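Local structure of EGF family domain-containing protein (Toxoplasma gondii, 4Z80) at residues 386-391 against 401-406. The protein probably serves as an AMA-family surface receptor that binds a RON2-like partner at the moving junction during host-cell invasion. Numbering follows the deposited sequence.
Sequences FMLSSA and RGYHWA. With SO4 (sulfate ion), chain J.
Arg-401 opens the run by giving its backbone N-H to the carbonyl O of Leu-388, N to O 2.9 Å, coming from above the carbonyl plane rather than onto a lone pair. Its side chain, bent about CB-CG and CG-CD (chi2 -77°, chi3 82°), leads away to a sulfate, probably from the crystallisation liquor: NH1 reaches O3 at 2.8 Å and NH2 reaches O2 at 2.9 Å, so two guanidinium nitrogens grip the ion edge-on, while NH1 also bonds to Ser-397 O. Gly-402 N turns to Ser-389 O (2.8 Å), lying in that carbonyl's plane, and adds a weak bond to Leu-388 O. Tyr-403 N makes another weak one to the same oxygen, which thus gathers three consecutive N-H groups. The tyrosine ring runs alongside Leu-388, Tyr-403 CD2 3.8 Å from Leu-388 CB. Arg-401 CB sits over one face of that ring, off toward the rim. Tyr-403 O meets Ser-389 CA at 3.1 Å in a CA-H...O contact and is buried without a conventional partner. At His-404 the ring presents its edge to Ser-390: CE1 lies 3.3 Å from OG, in the ring plane, but that hydroxyl is bonded to Val-56 N and His-404 ND1 to Ser-448 OG. In the PAN-type fold, this loop packs against the C-terminal end of helix 378-387 and leads into strand 405-410, an inner strand between 424-430 and 443-447, with helix 21-24 against His-404.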
ATOM      1  N   PHE A 386      -2.224 -14.731   9.865  1.00 11.78           N
ATOM      2  CA  PHE A 386      -1.665 -13.433   9.499  1.00  9.85           C
ATOM      3  C   PHE A 386      -0.825 -12.847  10.638  1.00  9.63           C
ATOM      4  O   PHE A 386       0.305 -12.392  10.422  1.00 11.16           O
ATOM      5  CB  PHE A 386      -2.826 -12.500   9.114  1.00 10.45           C
ATOM      6  CG  PHE A 386      -2.434 -11.088   8.762  1.00  9.16           C
ATOM      7  CD1 PHE A 386      -1.457 -10.818   7.818  1.00  9.20           C
ATOM      8  CD2 PHE A 386      -3.109 -10.023   9.344  1.00 10.83           C
ATOM      9  CE1 PHE A 386      -1.146  -9.518   7.486  1.00 10.93           C
ATOM     10  CE2 PHE A 386      -2.798  -8.718   9.015  1.00  9.06           C
ATOM     11  CZ  PHE A 386      -1.812  -8.465   8.089  1.00 10.82           C
ATOM     12  N   MET A 387      -1.382 -12.881  11.847  1.00 10.88           N
ATOM     13  CA  MET A 387      -0.726 -12.301  13.019  1.00 10.40           C
ATOM     14  C   MET A 387       0.474 -13.119  13.500  1.00 11.87           C
ATOM     15  O   MET A 387       1.286 -12.606  14.260  1.00 12.19           O
ATOM     16  CB  MET A 387      -1.735 -12.151  14.159  1.00 13.23           C
ATOM     17  CG  MET A 387      -2.904 -11.234  13.832  1.00 15.45           C
ATOM     18  SD  MET A 387      -4.289 -11.362  14.993  1.00 18.36           S
ATOM     19  CE  MET A 387      -3.674 -10.343  16.320  1.00 16.78           C
ATOM     20  N   LEU A 388       0.580 -14.371  13.055  1.00 10.99           N
ATOM     21  CA  LEU A 388       1.663 -15.273  13.451  1.00 11.64           C
ATOM     22  C   LEU A 388       2.630 -15.553  12.296  1.00 10.99           C
ATOM     23  O   LEU A 388       3.427 -16.490  12.353  1.00 10.90           O
ATOM     24  CB  LEU A 388       1.078 -16.599  13.961  1.00 11.59           C
ATOM     25  CG  LEU A 388       0.206 -16.569  15.213  1.00 12.66           C
ATOM     26  CD1 LEU A 388      -0.376 -17.949  15.481  1.00 12.62           C
ATOM     27  CD2 LEU A 388       1.018 -16.082  16.408  1.00 14.56           C
ATOM     28  N   SER A 389       2.582 -14.734  11.250  1.00 12.23           N
ATOM     29  CA  SER A 389       3.339 -15.043  10.042  1.00  9.91           C
ATOM     30  C   SER A 389       4.767 -14.505  10.118  1.00 10.27           C
ATOM     31  O   SER A 389       5.676 -15.231  10.533  1.00 11.56           O
ATOM     32  CB  SER A 389       2.592 -14.515   8.795  1.00 10.64           C
ATOM     33  OG  SER A 389       2.407 -13.106   8.815  1.00 11.46           O
ATOM     34  N   SER A 390       4.981 -13.261   9.716  1.00  9.78           N
ATOM     35  CA  SER A 390       6.315 -12.685   9.757  1.00 10.65           C
ATOM     36  C   SER A 390       6.194 -11.188   9.873  1.00  9.59           C
ATOM     37  O   SER A 390       5.179 -10.602   9.494  1.00 10.50           O
ATOM     38  CB  SER A 390       7.132 -13.078   8.525  1.00 11.69           C
ATOM     39  OG  SER A 390       6.470 -12.714   7.325  1.00 12.29           O
ATOM     40  N   ALA A 391       7.217 -10.564  10.436  1.00 11.26           N
ATOM     41  CA  ALA A 391       7.183  -9.135  10.662  1.00 10.83           C
ATOM     42  C   ALA A 391       8.585  -8.574  10.734  1.00 13.64           C
ATOM     43  O   ALA A 391       9.473  -9.157  11.361  1.00 14.50           O
ATOM     44  CB  ALA A 391       6.435  -8.813  11.928  1.00 12.06           C
ATOM     45  N   ARG A 401       5.764 -16.343  14.037  1.00 10.65           N
ATOM     46  CA  ARG A 401       6.340 -17.680  14.162  1.00 11.37           C
ATOM     47  C   ARG A 401       6.861 -18.254  12.852  1.00 11.88           C
ATOM     48  O   ARG A 401       7.451 -19.333  12.841  1.00 13.56           O
ATOM     49  CB  ARG A 401       5.294 -18.648  14.709  1.00 10.60           C
ATOM     50  CG  ARG A 401       4.696 -18.313  16.076  1.00 12.73           C
ATOM     51  CD  ARG A 401       5.648 -18.644  17.214  1.00 17.43           C
ATOM     52  NE  ARG A 401       6.617 -17.579  17.411  1.00 16.19           N
ATOM     53  CZ  ARG A 401       7.685 -17.664  18.196  1.00 16.44           C
ATOM     54  NH1 ARG A 401       8.499 -16.624  18.300  1.00 19.15           N
ATOM     55  NH2 ARG A 401       7.936 -18.777  18.873  1.00 15.97           N
ATOM     56  N   GLY A 402       6.598 -17.566  11.745  1.00 11.96           N
ATOM     57  CA  GLY A 402       6.986 -18.064  10.437  1.00 12.70           C
ATOM     58  C   GLY A 402       5.914 -18.898   9.762  1.00 12.96           C
ATOM     59  O   GLY A 402       6.213 -19.632   8.816  1.00 12.27           O
ATOM     60  N   TYR A 403       4.676 -18.797  10.237  1.00 11.60           N
ATOM     61  CA  TYR A 403       3.566 -19.561   9.662  1.00 10.42           C
ATOM     62  C   TYR A 403       2.957 -18.793   8.493  1.00 10.85           C
ATOM     63  O   TYR A 403       2.491 -17.671   8.679  1.00 11.77           O
ATOM     64  CB  TYR A 403       2.462 -19.820  10.695  1.00 11.74           C
ATOM     65  CG  TYR A 403       2.882 -20.418  12.024  1.00 11.73           C
ATOM     66  CD1 TYR A 403       4.023 -21.202  12.144  1.00 14.30           C
ATOM     67  CD2 TYR A 403       2.109 -20.199  13.154  1.00 12.30           C
ATOM     68  CE1 TYR A 403       4.387 -21.742  13.380  1.00 13.27           C
ATOM     69  CE2 TYR A 403       2.453 -20.740  14.372  1.00 13.35           C
ATOM     70  CZ  TYR A 403       3.583 -21.501  14.479  1.00 11.71           C
ATOM     71  OH  TYR A 403       3.901 -22.001  15.730  1.00 15.25           O
ATOM     72  N   HIS A 404       2.927 -19.397   7.306  1.00 10.98           N
ATOM     73  CA  HIS A 404       2.324 -18.732   6.144  1.00 10.91           C
ATOM     74  C   HIS A 404       1.179 -19.505   5.524  1.00  9.50           C
ATOM     75  O   HIS A 404       0.542 -19.005   4.593  1.00 10.88           O
ATOM     76  CB  HIS A 404       3.380 -18.458   5.083  1.00  9.20           C
ATOM     77  CG  HIS A 404       4.388 -17.458   5.534  1.00 10.05           C
ATOM     78  ND1 HIS A 404       4.062 -16.138   5.764  1.00 11.75           N
ATOM     79  CD2 HIS A 404       5.684 -17.599   5.890  1.00 11.21           C
ATOM     80  CE1 HIS A 404       5.131 -15.498   6.203  1.00 10.89           C
ATOM     81  NE2 HIS A 404       6.127 -16.362   6.294  1.00 11.52           N
ATOM     82  N   TRP A 405       0.909 -20.697   6.045  1.00 10.32           N
ATOM     83  CA  TRP A 405      -0.137 -21.576   5.537  1.00 10.57           C
ATOM     84  C   TRP A 405      -0.858 -22.174   6.722  1.00 12.40           C
ATOM     85  O   TRP A 405      -0.213 -22.585   7.690  1.00 11.82           O
ATOM     86  CB  TRP A 405       0.455 -22.690   4.660  1.00 10.12           C
ATOM     87  CG  TRP A 405       1.404 -22.175   3.630  1.00 11.76           C
ATOM     88  CD1 TRP A 405       1.107 -21.796   2.350  1.00 10.95           C
ATOM     89  CD2 TRP A 405       2.810 -21.941   3.799  1.00 10.98           C
ATOM     90  NE1 TRP A 405       2.241 -21.348   1.711  1.00 12.39           N
ATOM     91  CE2 TRP A 405       3.299 -21.424   2.582  1.00 12.99           C
ATOM     92  CE3 TRP A 405       3.703 -22.117   4.862  1.00  9.55           C
ATOM     93  CZ2 TRP A 405       4.637 -21.098   2.394  1.00 11.25           C
ATOM     94  CZ3 TRP A 405       5.024 -21.789   4.675  1.00 12.24           C
ATOM     95  CH2 TRP A 405       5.485 -21.276   3.460  1.00 11.86           C
ATOM     96  N   ALA A 406      -2.187 -22.219   6.647  1.00 10.80           N
ATOM     97  CA  ALA A 406      -2.984 -22.910   7.644  1.00 11.91           C
ATOM     98  C   ALA A 406      -4.078 -23.724   6.982  1.00 12.33           C
ATOM     99  O   ALA A 406      -4.623 -23.327   5.945  1.00 10.75           O
ATOM    100  CB  ALA A 406      -3.594 -21.931   8.625  1.00 12.16           C
TER
HETATM  101  S   SO4 J 606      10.814 -17.762  20.971  1.00 22.75           S
HETATM  102  O1  SO4 J 606      12.248 -17.639  21.223  1.00 30.88           O
HETATM  103  O2  SO4 J 606      10.591 -18.874  20.044  1.00 24.90           O
HETATM  104  O3  SO4 J 606      10.321 -16.506  20.404  1.00 25.20           O
HETATM  105  O4  SO4 J 606      10.117 -18.062  22.220  1.00 27.05           O